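PDB 5CPG: (R)-specific enoyl-CoA hydratase from Pseudomonas aeruginosa, which catalyses the reversible, (R)-specific hydration of trans-2-enoyl-CoA to (R)-3-hydroxyacyl-CoA. Local coordinates for residues Y8-V13 with V105-L109; Q15-Y19 with A69-L75; R26-L30 with P151-G155; D37-L43 with F53-H59. One frame throughout, in Å; residues are numbered along the deposited sequence.

Interaction 1. Residues Y8-V13 with V105-L109; sequences YAELEV and VLEKL
Lys108 reaches from strand 98-109 into the turn formed by Tyr8 to Leu11, where two backbone carbonyls take hydrogen bonds from its ammonium group: NZ lies 2.8 Å from Tyr8 O and 2.8 Å from Leu11 O. Both are approached from somewhat out of the carbonyl plane. A bend at chi3 (60°) in an otherwise extended lysine chain turns the tip into this pocket. Aromatic contacts come from the same side chain. Lys108 CE sits over the middle of one face of the Tyr8 ring, 3.9 Å from its centroid, as a CH-pi contact, and NZ makes a longer cation-pi approach, 4.7 Å from that centroid. With CG anti to the backbone N (chi1 -176°), Tyr8 swings its hydroxyl to the strand, and OH gives a weak hydrogen bond to Leu109 O. Apolar contacts lie further along: Leu11 CD2 meets Val105 CG2 at 4.1 Å, the two side chains crossing at about a right angle. Val13 CG1 rests 3.5 Å from Leu106 O. Leu11 also packs on Leu75 and Val114. At this surface contact two carbonyl oxygens and a ring face probably stabilise the lysine charge, and they tie the loop before strand 16-22 to the sheet.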
loop_
_atom_site.group_PDB
_atom_site.type_symbol
_atom_site.label_atom_id
_atom_site.label_comp_id
_atom_site.label_asym_id
_atom_site.label_seq_id
_atom_site.Cartn_x
_atom_site.Cartn_y
_atom_site.Cartn_z
ATOM N N TYR A 8 8.949 -22.346 -5.317
ATOM C CA TYR A 8 10.063 -22.319 -4.381
ATOM C C TYR A 8 11.313 -23.078 -4.875
ATOM O O TYR A 8 12.414 -22.560 -4.784
ATOM C CB TYR A 8 9.595 -22.892 -3.044
ATOM C CG TYR A 8 10.613 -22.851 -1.928
ATOM C CD1 TYR A 8 10.822 -21.700 -1.172
ATOM C CD2 TYR A 8 11.345 -23.983 -1.602
ATOM C CE1 TYR A 8 11.737 -21.679 -0.115
ATOM C CE2 TYR A 8 12.262 -23.968 -0.568
ATOM C CZ TYR A 8 12.458 -22.828 0.166
ATOM O OH TYR A 8 13.362 -22.836 1.197
ATOM N N ALA A 9 11.118 -24.256 -5.442
ATOM C CA ALA A 9 12.256 -25.062 -5.890
ATOM C C ALA A 9 13.036 -24.390 -7.019
ATOM O O ALA A 9 14.249 -24.552 -7.115
ATOM C CB ALA A 9 11.784 -26.420 -6.328
ATOM N N GLU A 10 12.346 -23.619 -7.859
ATOM C CA GLU A 10 13.012 -22.949 -8.967
ATOM C C GLU A 10 13.628 -21.615 -8.572
ATOM O O GLU A 10 14.533 -21.123 -9.230
ATOM C CB GLU A 10 12.027 -22.748 -10.127
ATOM C CG GLU A 10 11.322 -24.026 -10.526
ATOM C CD GLU A 10 10.329 -23.846 -11.662
ATOM O OE1 GLU A 10 10.417 -22.834 -12.401
ATOM O OE2 GLU A 10 9.453 -24.733 -11.805
ATOM N N LEU A 11 13.139 -20.985 -7.514
ATOM C CA LEU A 11 13.748 -19.737 -7.068
ATOM C C LEU A 11 15.204 -19.937 -6.670
ATOM O O LEU A 11 15.525 -20.962 -6.093
ATOM C CB LEU A 11 12.983 -19.180 -5.862
ATOM C CG LEU A 11 11.601 -18.660 -6.203
ATOM C CD1 LEU A 11 10.878 -18.340 -4.893
ATOM C CD2 LEU A 11 11.771 -17.421 -7.026
ATOM N N GLU A 12 16.057 -18.953 -6.942
ATOM C CA GLU A 12 17.443 -18.970 -6.479
ATOM C C GLU A 12 17.798 -17.677 -5.832
ATOM O O GLU A 12 17.352 -16.622 -6.284
ATOM C CB GLU A 12 18.417 -19.204 -7.647
ATOM C CG GLU A 12 18.229 -20.520 -8.301
ATOM C CD GLU A 12 19.206 -20.729 -9.457
ATOM O OE1 GLU A 12 20.353 -20.219 -9.377
ATOM O OE2 GLU A 12 18.801 -21.398 -10.433
ATOM N N VAL A 13 18.640 -17.737 -4.810
ATOM C CA VAL A 13 19.156 -16.535 -4.205
ATOM C C VAL A 13 19.848 -15.710 -5.288
ATOM O O VAL A 13 20.608 -16.271 -6.083
ATOM C CB VAL A 13 20.143 -16.859 -3.074
ATOM C CG1 VAL A 13 20.815 -15.603 -2.596
ATOM C CG2 VAL A 13 19.425 -17.585 -1.955
ATOM N N VAL A 105 15.740 -12.092 -4.821
ATOM C CA VAL A 105 15.648 -13.146 -3.797
ATOM C C VAL A 105 16.875 -13.081 -2.868
ATOM O O VAL A 105 18.015 -13.188 -3.341
ATOM C CB VAL A 105 15.546 -14.543 -4.414
ATOM C CG1 VAL A 105 15.585 -15.593 -3.287
ATOM C CG2 VAL A 105 14.282 -14.703 -5.310
ATOM N N LEU A 106 16.659 -12.854 -1.564
ATOM C CA LEU A 106 17.790 -12.686 -0.637
ATOM C C LEU A 106 18.110 -13.999 0.069
ATOM O O LEU A 106 19.279 -14.354 0.250
ATOM C CB LEU A 106 17.515 -11.609 0.425
ATOM C CG LEU A 106 17.382 -10.146 0.014
ATOM C CD1 LEU A 106 17.066 -9.311 1.204
ATOM C CD2 LEU A 106 18.710 -9.634 -0.667
ATOM N N GLU A 107 17.072 -14.720 0.460
ATOM C CA GLU A 107 17.209 -15.944 1.253
ATOM C C GLU A 107 16.065 -16.887 0.955
ATOM O O GLU A 107 14.936 -16.428 0.829
ATOM C CB GLU A 107 17.205 -15.632 2.760
ATOM C CG GLU A 107 18.226 -14.602 3.211
ATOM C CD GLU A 107 18.034 -14.127 4.638
ATOM O OE1 GLU A 107 17.722 -14.953 5.526
ATOM O OE2 GLU A 107 18.201 -12.916 4.874
ATOM N N LYS A 108 16.347 -18.184 0.869
ATOM C CA LYS A 108 15.319 -19.208 0.902
ATOM C C LYS A 108 15.323 -19.861 2.284
ATOM O O LYS A 108 16.373 -20.242 2.792
ATOM C CB LYS A 108 15.536 -20.224 -0.196
ATOM C CG LYS A 108 15.269 -19.606 -1.585
ATOM C CD LYS A 108 15.642 -20.550 -2.730
ATOM C CE LYS A 108 14.859 -21.846 -2.683
ATOM N NZ LYS A 108 15.117 -22.663 -3.908
ATOM N N LEU A 109 14.139 -19.972 2.879
ATOM C CA LEU A 109 13.998 -20.302 4.296
ATOM C C LEU A 109 13.007 -21.469 4.499
ATOM O O LEU A 109 12.300 -21.883 3.574
ATOM C CB LEU A 109 13.517 -19.075 5.067
ATOM C CG LEU A 109 14.385 -17.823 5.015
ATOM C CD1 LEU A 109 13.638 -16.594 5.507
ATOM C CD2 LEU A 109 15.630 -17.995 5.859
#

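Interaction 2. Residues Q15-Y19 with A69-L75; sequences QKAEY and AAIATVL
Tyr19 lays one face of its ring over the backbone of helix 62-73, covering the Ala69 carbonyl carbon and the CA of Ala70. Its CB meets Ala70 CB at 3.6 Å, and at the other end of the ring OH lies 3.6 Å from Ala69 CB. The ring points along the helix surface because CG stands anti to the backbone N (chi1 -179°). The small alanines let the ring lie close to the helix backbone. Val74 comes in obliquely, its CG2 3.9 Å from Tyr19 CD1, and Thr73 OG1 approaches CE1 without bonding to it. That threonine hydroxyl is instead spent on its own helix, giving a 2.7 Å bond to Ala69 O from above the carbonyl plane, while Thr73 N reaches the same oxygen from the opposite face. The Tyr19 hydroxyl finds its polar partner across the dimer, bonding to Ser35 O of the second subunit.

Further back along the strand, Ala17 CB rests against both Val74 and Leu75, 3.7 Å from Val74 CG1 and 3.8 Å from Leu75 CB. Leu75 crosses Gln15 at a slant, its CD1 3.9 Å from Gln15 NE2, while OE1 of that glutamine accepts from Glu12 N. Apolar packing thus carries the whole contact; the axes of 16-19 and 69-73 pass 8.7 Å apart at 119°. Strand 16-22 is the outermost strand on one side of the five-stranded antiparallel sheet, and beside it Val101 and Leu103 also touch Ala70. A curved sheet wrapped round a long central helix in this way is the hallmark of the hotdog fold.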
loop_
_atom_site.group_PDB
_atom_site.type_symbol
_atom_site.label_atom_id
_atom_site.label_comp_id
_atom_site.label_asym_id
_atom_site.label_seq_id
_atom_site.Cartn_x
_atom_site.Cartn_y
_atom_site.Cartn_z
ATOM N N GLN A 15 18.313 -14.177 -7.783
ATOM C CA GLN A 15 17.356 -14.032 -8.879
ATOM C C GLN A 15 16.618 -12.709 -8.788
ATOM O O GLN A 15 16.146 -12.351 -7.715
ATOM C CB GLN A 15 16.361 -15.166 -8.844
ATOM C CG GLN A 15 15.379 -15.159 -9.945
ATOM C CD GLN A 15 14.696 -16.496 -10.048
ATOM O OE1 GLN A 15 14.913 -17.374 -9.215
ATOM N NE2 GLN A 15 13.881 -16.676 -11.087
ATOM N N LYS A 16 16.510 -11.984 -9.902
ATOM C CA LYS A 16 15.882 -10.660 -9.879
ATOM C C LYS A 16 14.714 -10.572 -10.863
ATOM O O LYS A 16 14.585 -11.395 -11.777
ATOM C CB LYS A 16 16.915 -9.556 -10.185
ATOM C CG LYS A 16 18.020 -9.406 -9.110
ATOM C CD LYS A 16 18.923 -8.220 -9.405
ATOM C CE LYS A 16 19.943 -7.973 -8.297
ATOM N NZ LYS A 16 20.736 -6.707 -8.525
ATOM N N ALA A 17 13.841 -9.592 -10.657
ATOM C CA ALA A 17 12.785 -9.296 -11.624
ATOM C C ALA A 17 12.457 -7.824 -11.485
ATOM O O ALA A 17 12.800 -7.207 -10.476
ATOM C CB ALA A 17 11.560 -10.136 -11.402
ATOM N N GLU A 18 11.802 -7.269 -12.508
ATOM C CA GLU A 18 11.460 -5.862 -12.508
ATOM C C GLU A 18 9.996 -5.654 -12.875
ATOM O O GLU A 18 9.377 -6.520 -13.488
ATOM C CB GLU A 18 12.333 -5.089 -13.503
ATOM C CG GLU A 18 13.808 -5.041 -13.151
ATOM C CD GLU A 18 14.617 -4.312 -14.231
ATOM O OE1 GLU A 18 14.033 -4.005 -15.301
ATOM O OE2 GLU A 18 15.815 -4.044 -13.999
ATOM N N TYR A 19 9.455 -4.497 -12.489
ATOM C CA TYR A 19 8.017 -4.228 -12.648
ATOM C C TYR A 19 7.948 -2.734 -12.717
ATOM O O TYR A 19 8.461 -2.065 -11.827
ATOM C CB TYR A 19 7.239 -4.789 -11.448
ATOM C CG TYR A 19 5.737 -4.601 -11.496
ATOM C CD1 TYR A 19 4.955 -5.374 -12.332
ATOM C CD2 TYR A 19 5.110 -3.660 -10.672
ATOM C CE1 TYR A 19 3.568 -5.215 -12.381
ATOM C CE2 TYR A 19 3.722 -3.497 -10.697
ATOM C CZ TYR A 19 2.969 -4.264 -11.546
ATOM O OH TYR A 19 1.613 -4.066 -11.554
ATOM N N ALA A 69 2.275 -5.873 -6.065
ATOM C CA ALA A 69 1.823 -6.420 -7.363
ATOM C C ALA A 69 3.005 -7.113 -8.084
ATOM O O ALA A 69 2.807 -8.131 -8.767
ATOM C CB ALA A 69 1.208 -5.314 -8.233
ATOM N N ALA A 70 4.217 -6.569 -7.935
ATOM C CA ALA A 70 5.396 -7.205 -8.548
ATOM C C ALA A 70 5.573 -8.591 -7.981
ATOM O O ALA A 70 5.847 -9.541 -8.690
ATOM C CB ALA A 70 6.650 -6.386 -8.301
ATOM N N ILE A 71 5.419 -8.711 -6.674
ATOM C CA ILE A 71 5.645 -10.004 -6.031
ATOM C C ILE A 71 4.544 -10.977 -6.462
ATOM O O ILE A 71 4.778 -12.127 -6.856
ATOM C CB ILE A 71 5.663 -9.843 -4.511
ATOM C CG1 ILE A 71 6.890 -9.008 -4.068
ATOM C CG2 ILE A 71 5.539 -11.208 -3.805
ATOM C CD1 ILE A 71 6.907 -8.773 -2.556
ATOM N N ALA A 72 3.309 -10.479 -6.442
ATOM C CA ALA A 72 2.168 -11.312 -6.765
ATOM C C ALA A 72 2.022 -11.699 -8.208
ATOM O O ALA A 72 1.391 -12.726 -8.479
ATOM C CB ALA A 72 0.876 -10.606 -6.316
ATOM N N THR A 73 2.551 -10.887 -9.125
ATOM C CA THR A 73 2.346 -11.184 -10.556
ATOM C C THR A 73 3.614 -11.526 -11.316
ATOM O O THR A 73 3.505 -12.048 -12.451
ATOM C CB THR A 73 1.627 -10.022 -11.316
ATOM O OG1 THR A 73 2.441 -8.848 -11.390
ATOM C CG2 THR A 73 0.301 -9.657 -10.607
ATOM N N VAL A 74 4.782 -11.254 -10.738
ATOM C CA VAL A 74 6.040 -11.456 -11.497
ATOM C C VAL A 74 6.956 -12.433 -10.768
ATOM O O VAL A 74 7.269 -13.473 -11.325
ATOM C CB VAL A 74 6.800 -10.149 -11.755
ATOM C CG1 VAL A 74 8.058 -10.432 -12.574
ATOM C CG2 VAL A 74 5.918 -9.159 -12.513
ATOM N N LEU A 75 7.361 -12.120 -9.526
ATOM C CA LEU A 75 8.297 -13.004 -8.814
ATOM C C LEU A 75 8.017 -13.056 -7.300
ATOM O O LEU A 75 8.205 -12.053 -6.601
ATOM C CB LEU A 75 9.731 -12.541 -9.064
ATOM C CG LEU A 75 10.874 -13.363 -8.445
ATOM C CD1 LEU A 75 11.042 -14.677 -9.206
ATOM C CD2 LEU A 75 12.242 -12.624 -8.324
#

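Interaction 3. Residues R26-L30 with P151-G155; sequences RDLQL and PISIG
Arg26 holds the C-terminal strand by a single carbonyl: NH1 and NH2 both donate to Ile152 O, each at 2.9 Å. The oxygen lies in the guanidinium plane, between the two terminal nitrogens, so neither bond is straight; the N-H...O angles are 144° at NH1 and 146° at NH2. Both nitrogens come to Ile152 O from the same face of its carbonyl plane. NH1 has a further partner in a water, 3.0 Å away, which accepts from it and donates in turn to Ile154 O at 3.2 Å. The guanidinium therefore serves two carbonyls two residues apart on the same strand, one directly and one through water. NH2 also gives a hydrogen bond to a glycerol, probably from the crystallisation liquor. Next along the helix, Asp27 OD2 accepts from Ala24 N.

Strand 152-154 pairs antiparallel with a strand of the second subunit, so the bonds to Arg26 and its water attach helix 25-35 to a sheet that crosses the interface of the hotdog dimer.

Beside the guanidinium the contact turns apolar. Ile154 CD1 lies over one of its faces and touches CG of the same arginine at 3.7 Å; with chi3 at 138°, short of fully extended, the guanidinium keeps that face to this methyl. Leu30 CD2 is 3.9 Å from Ile154 CD1 and reaches more loosely to Ile152 CG2. Gln29 and Ile154 run alongside each other, pointing opposite ways, with Gln29 OE1 3.6 Å from Ile154 CG2, while the glutamine also packs on Pro150 of the second subunit. Ile152 abuts Ala33 of that subunit, and Leu30 its Val34.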
loop_
_atom_site.group_PDB
_atom_site.type_symbol
_atom_site.label_atom_id
_atom_site.label_comp_id
_atom_site.label_asym_id
_atom_site.label_seq_id
_atom_site.Cartn_x
_atom_site.Cartn_y
_atom_site.Cartn_z
ATOM N N ARG A 26 -4.026 9.616 -12.972
ATOM C CA ARG A 26 -5.019 8.612 -12.670
ATOM C C ARG A 26 -4.552 7.714 -11.531
ATOM O O ARG A 26 -5.356 7.261 -10.734
ATOM C CB ARG A 26 -5.260 7.814 -13.943
ATOM C CG ARG A 26 -6.532 7.140 -14.067
ATOM C CD ARG A 26 -6.662 6.691 -15.500
ATOM N NE ARG A 26 -7.207 5.356 -15.482
ATOM C CZ ARG A 26 -8.496 5.081 -15.609
ATOM N NH1 ARG A 26 -9.366 6.059 -15.809
ATOM N NH2 ARG A 26 -8.898 3.825 -15.539
ATOM N N ASP A 27 -3.236 7.512 -11.439
ATOM C CA ASP A 27 -2.669 6.720 -10.322
ATOM C C ASP A 27 -2.863 7.425 -8.999
ATOM O O ASP A 27 -3.215 6.802 -7.993
ATOM C CB ASP A 27 -1.216 6.449 -10.588
ATOM C CG ASP A 27 -1.041 5.691 -11.885
ATOM O OD1 ASP A 27 -1.442 4.532 -11.918
ATOM O OD2 ASP A 27 -0.566 6.251 -12.880
ATOM N N LEU A 28 -2.672 8.736 -9.009
ATOM C CA LEU A 28 -2.857 9.542 -7.790
ATOM C C LEU A 28 -4.304 9.470 -7.397
ATOM O O LEU A 28 -4.626 9.303 -6.230
ATOM C CB LEU A 28 -2.405 11.003 -8.024
ATOM C CG LEU A 28 -0.944 11.377 -7.726
ATOM C CD1 LEU A 28 0.004 10.268 -8.155
ATOM C CD2 LEU A 28 -0.587 12.722 -8.368
ATOM N N GLN A 29 -5.206 9.594 -8.378
ATOM C CA GLN A 29 -6.628 9.589 -8.061
ATOM C C GLN A 29 -7.103 8.196 -7.586
ATOM O O GLN A 29 -7.850 8.108 -6.633
ATOM C CB GLN A 29 -7.438 10.019 -9.267
ATOM C CG GLN A 29 -7.211 11.469 -9.615
ATOM C CD GLN A 29 -7.755 11.809 -10.975
ATOM O OE1 GLN A 29 -7.757 10.975 -11.884
ATOM N NE2 GLN A 29 -8.179 13.047 -11.136
ATOM N N LEU A 30 -6.655 7.128 -8.241
ATOM C CA LEU A 30 -7.057 5.802 -7.821
ATOM C C LEU A 30 -6.535 5.512 -6.403
ATOM O O LEU A 30 -7.241 4.896 -5.592
ATOM C CB LEU A 30 -6.523 4.723 -8.797
ATOM C CG LEU A 30 -7.227 4.819 -10.139
ATOM C CD1 LEU A 30 -6.412 4.031 -11.151
ATOM C CD2 LEU A 30 -8.682 4.271 -10.068
ATOM N N PRO A 151 -14.148 -1.367 -17.405
ATOM C CA PRO A 151 -13.676 0.002 -17.625
ATOM C C PRO A 151 -13.866 0.862 -16.374
ATOM O O PRO A 151 -14.860 0.757 -15.653
ATOM C CB PRO A 151 -14.560 0.501 -18.781
ATOM C CG PRO A 151 -15.771 -0.359 -18.736
ATOM C CD PRO A 151 -15.276 -1.710 -18.306
ATOM N N ILE A 152 -12.883 1.715 -16.133
ATOM C CA ILE A 152 -12.889 2.569 -14.961
ATOM C C ILE A 152 -12.726 3.980 -15.468
ATOM O O ILE A 152 -11.717 4.302 -16.072
ATOM C CB ILE A 152 -11.766 2.163 -13.975
ATOM C CG1 ILE A 152 -12.007 0.730 -13.463
ATOM C CG2 ILE A 152 -11.662 3.194 -12.830
ATOM C CD1 ILE A 152 -10.847 0.204 -12.595
ATOM N N SER A 153 -13.776 4.774 -15.321
ATOM C CA SER A 153 -13.826 6.102 -15.909
ATOM C C SER A 153 -13.693 7.106 -14.815
ATOM O O SER A 153 -14.377 7.027 -13.805
ATOM C CB SER A 153 -15.149 6.317 -16.670
ATOM O OG SER A 153 -15.261 5.338 -17.682
ATOM N N ILE A 154 -12.770 8.042 -15.007
ATOM C CA ILE A 154 -12.606 9.121 -14.052
ATOM C C ILE A 154 -12.644 10.411 -14.844
ATOM O O ILE A 154 -11.976 10.509 -15.878
ATOM C CB ILE A 154 -11.283 9.054 -13.302
ATOM C CG1 ILE A 154 -11.027 7.636 -12.764
ATOM C CG2 ILE A 154 -11.272 10.082 -12.162
ATOM C CD1 ILE A 154 -9.635 7.434 -12.117
ATOM N N GLY A 155 -13.433 11.371 -14.398
ATOM C CA GLY A 155 -13.542 12.610 -15.147
ATOM C C GLY A 155 -14.207 12.444 -16.514
ATOM O O GLY A 155 -14.778 11.391 -16.834
ATOM O OXT GLY A 155 -14.210 13.366 -17.354
HETATM O O HOH W 1 -9.114 9.035 -15.989
#

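Interaction 4. Residues D37-L43 with F53-H59; sequences DRNPVHL and FKERIAH
The rings of His42 and His59 stack face to face, their centroids 3.8 Å apart and planes at 24°; His42 CG lies beside its backbone N (chi1 -51°), bringing the ring over His59. Val41 CG1 covers the centre of the opposite His42 face. At its edge ND1 donates to Ile57 O, 2.7 Å away in the ring plane and nearly straight at 171°, which fixes the imidazole rotation. His59 NE2 likewise donates to Asp37 O at 3.0 Å, while CD2 comes 3.4 Å from Asp37 OD2. Asp37 OD1 is occupied by Asn39, whose backbone N closes an Asx turn and whose ND2 adds a second bond. Ile57 N bonds to Val41 O, and Arg56 NH1 to Leu43 O from above the Leu43 carbonyl plane; the stronger partner of Arg56 is Glu25, in a salt bridge. His42 O is buried without a partner. Residues 37-42 belong to the hydratase 2 motif; these bonds probably set the conformation of that loop, which in relatives carries the catalytic Asp and His. The segments flank helix 45-49, whose Ala45 and Ala48 touch Arg56; helix 25-35 backs them through Leu28 and Phe31, whose ring meets His59, and Asn39 bonds to Ala72 O of the second subunit.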
loop_
_atom_site.group_PDB
_atom_site.type_symbol
_atom_site.label_atom_id
_atom_site.label_comp_id
_atom_site.label_asym_id
_atom_site.label_seq_id
_atom_site.Cartn_x
_atom_site.Cartn_y
_atom_site.Cartn_z
ATOM N N ASP A 37 -7.083 8.695 1.367
ATOM C CA ASP A 37 -6.118 9.805 1.587
ATOM C C ASP A 37 -6.317 10.864 0.524
ATOM O O ASP A 37 -5.703 10.822 -0.572
ATOM C CB ASP A 37 -4.670 9.318 1.581
ATOM C CG ASP A 37 -3.661 10.400 1.923
ATOM O OD1 ASP A 37 -4.047 11.604 1.950
ATOM O OD2 ASP A 37 -2.479 10.043 2.157
ATOM N N ARG A 38 -7.156 11.808 0.894
ATOM C CA ARG A 38 -7.546 12.929 0.026
ATOM C C ARG A 38 -6.781 14.228 0.309
ATOM O O ARG A 38 -7.283 15.337 0.029
ATOM C CB ARG A 38 -9.050 13.161 0.157
ATOM C CG ARG A 38 -9.878 11.999 -0.488
ATOM C CD ARG A 38 -11.383 12.238 -0.422
ATOM N NE ARG A 38 -11.830 12.422 0.959
ATOM C CZ ARG A 38 -12.441 13.513 1.416
ATOM N NH1 ARG A 38 -12.692 14.530 0.605
ATOM N NH2 ARG A 38 -12.805 13.591 2.691
ATOM N N ASN A 39 -5.598 14.105 0.890
ATOM C CA ASN A 39 -4.757 15.283 1.074
ATOM C C ASN A 39 -4.567 15.967 -0.267
ATOM O O ASN A 39 -4.303 15.304 -1.258
ATOM C CB ASN A 39 -3.400 14.910 1.648
ATOM C CG ASN A 39 -3.391 14.944 3.149
ATOM O OD1 ASN A 39 -3.293 16.022 3.746
ATOM N ND2 ASN A 39 -3.512 13.775 3.778
ATOM N N PRO A 40 -4.743 17.290 -0.307
ATOM C CA PRO A 40 -4.871 17.945 -1.617
ATOM C C PRO A 40 -3.563 18.005 -2.409
ATOM O O PRO A 40 -3.616 18.211 -3.634
ATOM C CB PRO A 40 -5.388 19.350 -1.260
ATOM C CG PRO A 40 -4.977 19.540 0.196
ATOM C CD PRO A 40 -5.166 18.157 0.803
ATOM N N VAL A 41 -2.415 17.765 -1.785
ATOM C CA VAL A 41 -1.172 17.802 -2.547
ATOM C C VAL A 41 -1.108 16.618 -3.523
ATOM O O VAL A 41 -0.309 16.636 -4.474
ATOM C CB VAL A 41 0.058 17.781 -1.634
ATOM C CG1 VAL A 41 0.307 16.334 -1.091
ATOM C CG2 VAL A 41 1.267 18.294 -2.359
ATOM N N HIS A 42 -1.930 15.581 -3.286
ATOM C CA HIS A 42 -2.019 14.459 -4.218
ATOM C C HIS A 42 -3.092 14.605 -5.290
ATOM O O HIS A 42 -3.098 13.864 -6.276
ATOM C CB HIS A 42 -2.306 13.173 -3.439
ATOM C CG HIS A 42 -1.374 12.940 -2.298
ATOM N ND1 HIS A 42 -0.014 12.807 -2.457
ATOM C CD2 HIS A 42 -1.614 12.832 -0.970
ATOM C CE1 HIS A 42 0.556 12.614 -1.273
ATOM N NE2 HIS A 42 -0.399 12.624 -0.355
ATOM N N LEU A 43 -4.012 15.564 -5.125
ATOM C CA LEU A 43 -5.196 15.607 -5.955
ATOM C C LEU A 43 -5.473 16.923 -6.665
ATOM O O LEU A 43 -5.957 16.910 -7.771
ATOM C CB LEU A 43 -6.439 15.252 -5.122
ATOM C CG LEU A 43 -6.498 13.766 -4.694
ATOM C CD1 LEU A 43 -7.647 13.504 -3.721
ATOM C CD2 LEU A 43 -6.610 12.843 -5.907
ATOM N N PHE A 53 6.584 21.627 -3.652
ATOM C CA PHE A 53 6.793 20.731 -4.785
ATOM C C PHE A 53 6.341 21.333 -6.121
ATOM O O PHE A 53 6.714 20.821 -7.182
ATOM C CB PHE A 53 6.073 19.385 -4.557
ATOM C CG PHE A 53 6.408 18.723 -3.236
ATOM C CD1 PHE A 53 7.578 17.992 -3.073
ATOM C CD2 PHE A 53 5.533 18.830 -2.158
ATOM C CE1 PHE A 53 7.880 17.384 -1.855
ATOM C CE2 PHE A 53 5.825 18.218 -0.929
ATOM C CZ PHE A 53 7.003 17.507 -0.787
ATOM N N LYS A 54 5.512 22.377 -6.071
ATOM C CA LYS A 54 5.044 23.096 -7.266
ATOM C C LYS A 54 4.114 22.309 -8.175
ATOM O O LYS A 54 3.630 22.837 -9.172
ATOM C CB LYS A 54 6.244 23.595 -8.110
ATOM C CG LYS A 54 7.204 24.458 -7.328
ATOM C CD LYS A 54 6.547 25.734 -6.875
ATOM C CE LYS A 54 7.571 26.582 -6.139
ATOM N NZ LYS A 54 7.049 27.943 -5.761
ATOM N N GLU A 55 3.860 21.050 -7.827
ATOM C CA GLU A 55 3.002 20.188 -8.595
ATOM C C GLU A 55 2.589 19.047 -7.679
ATOM O O GLU A 55 3.123 18.920 -6.565
ATOM C CB GLU A 55 3.735 19.620 -9.828
ATOM C CG GLU A 55 4.938 18.797 -9.373
ATOM C CD GLU A 55 5.810 18.275 -10.523
ATOM O OE1 GLU A 55 5.546 18.607 -11.693
ATOM O OE2 GLU A 55 6.768 17.531 -10.240
ATOM N N ARG A 56 1.640 18.227 -8.122
ATOM C CA ARG A 56 1.151 17.150 -7.260
ATOM C C ARG A 56 2.208 16.048 -7.087
ATOM O O ARG A 56 3.054 15.823 -7.943
ATOM C CB ARG A 56 -0.142 16.583 -7.815
ATOM C CG ARG A 56 -1.377 17.479 -7.585
ATOM C CD ARG A 56 -2.544 16.985 -8.400
ATOM N NE ARG A 56 -2.308 17.195 -9.822
ATOM C CZ ARG A 56 -3.172 16.868 -10.765
ATOM N NH1 ARG A 56 -4.326 16.301 -10.439
ATOM N NH2 ARG A 56 -2.883 17.088 -12.040
ATOM N N ILE A 57 2.139 15.348 -5.964
ATOM C CA ILE A 57 3.073 14.246 -5.706
ATOM C C ILE A 57 2.263 12.975 -5.364
ATOM O O ILE A 57 1.109 13.057 -4.951
ATOM C CB ILE A 57 4.061 14.565 -4.549
ATOM C CG1 ILE A 57 3.337 14.665 -3.215
ATOM C CG2 ILE A 57 4.797 15.884 -4.801
ATOM C CD1 ILE A 57 4.271 14.871 -2.050
ATOM N N ALA A 58 2.906 11.820 -5.504
ATOM C CA ALA A 58 2.224 10.545 -5.254
ATOM C C ALA A 58 2.212 10.271 -3.768
ATOM O O ALA A 58 3.058 10.778 -3.021
ATOM C CB ALA A 58 2.943 9.407 -5.993
ATOM N N HIS A 59 1.253 9.472 -3.336
ATOM C CA HIS A 59 1.278 8.958 -1.966
ATOM C C HIS A 59 2.480 8.057 -1.786
ATOM O O HIS A 59 2.768 7.227 -2.639
ATOM C CB HIS A 59 -0.001 8.177 -1.682
ATOM C CG HIS A 59 -1.265 8.920 -2.024
ATOM N ND1 HIS A 59 -1.729 9.057 -3.310
ATOM C CD2 HIS A 59 -2.193 9.490 -1.221
ATOM C CE1 HIS A 59 -2.893 9.703 -3.290
ATOM N NE2 HIS A 59 -3.194 9.972 -2.029
#

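Interactions 1 and 2 adjoin at one end of the sheet, on neighbouring strands 98-109 and 16-22: Val105 N lies 2.9 Å from Gln15 O, a probable hydrogen bond. Interaction 1 is a surface contact led by a lysine; interaction 2, nearer the centre of the chain, is apolar. Interactions 3 and 4 lie on the other side of that centre and touch through Leu28, whose CB is 3.4 Å from His42 O. Both are partly buried, rich in side-chain bonds to carbonyls, and differ in their donors, chiefly a guanidinium in one and imidazoles in the other. Interactions 2, 3 and 4 all touch the second subunit.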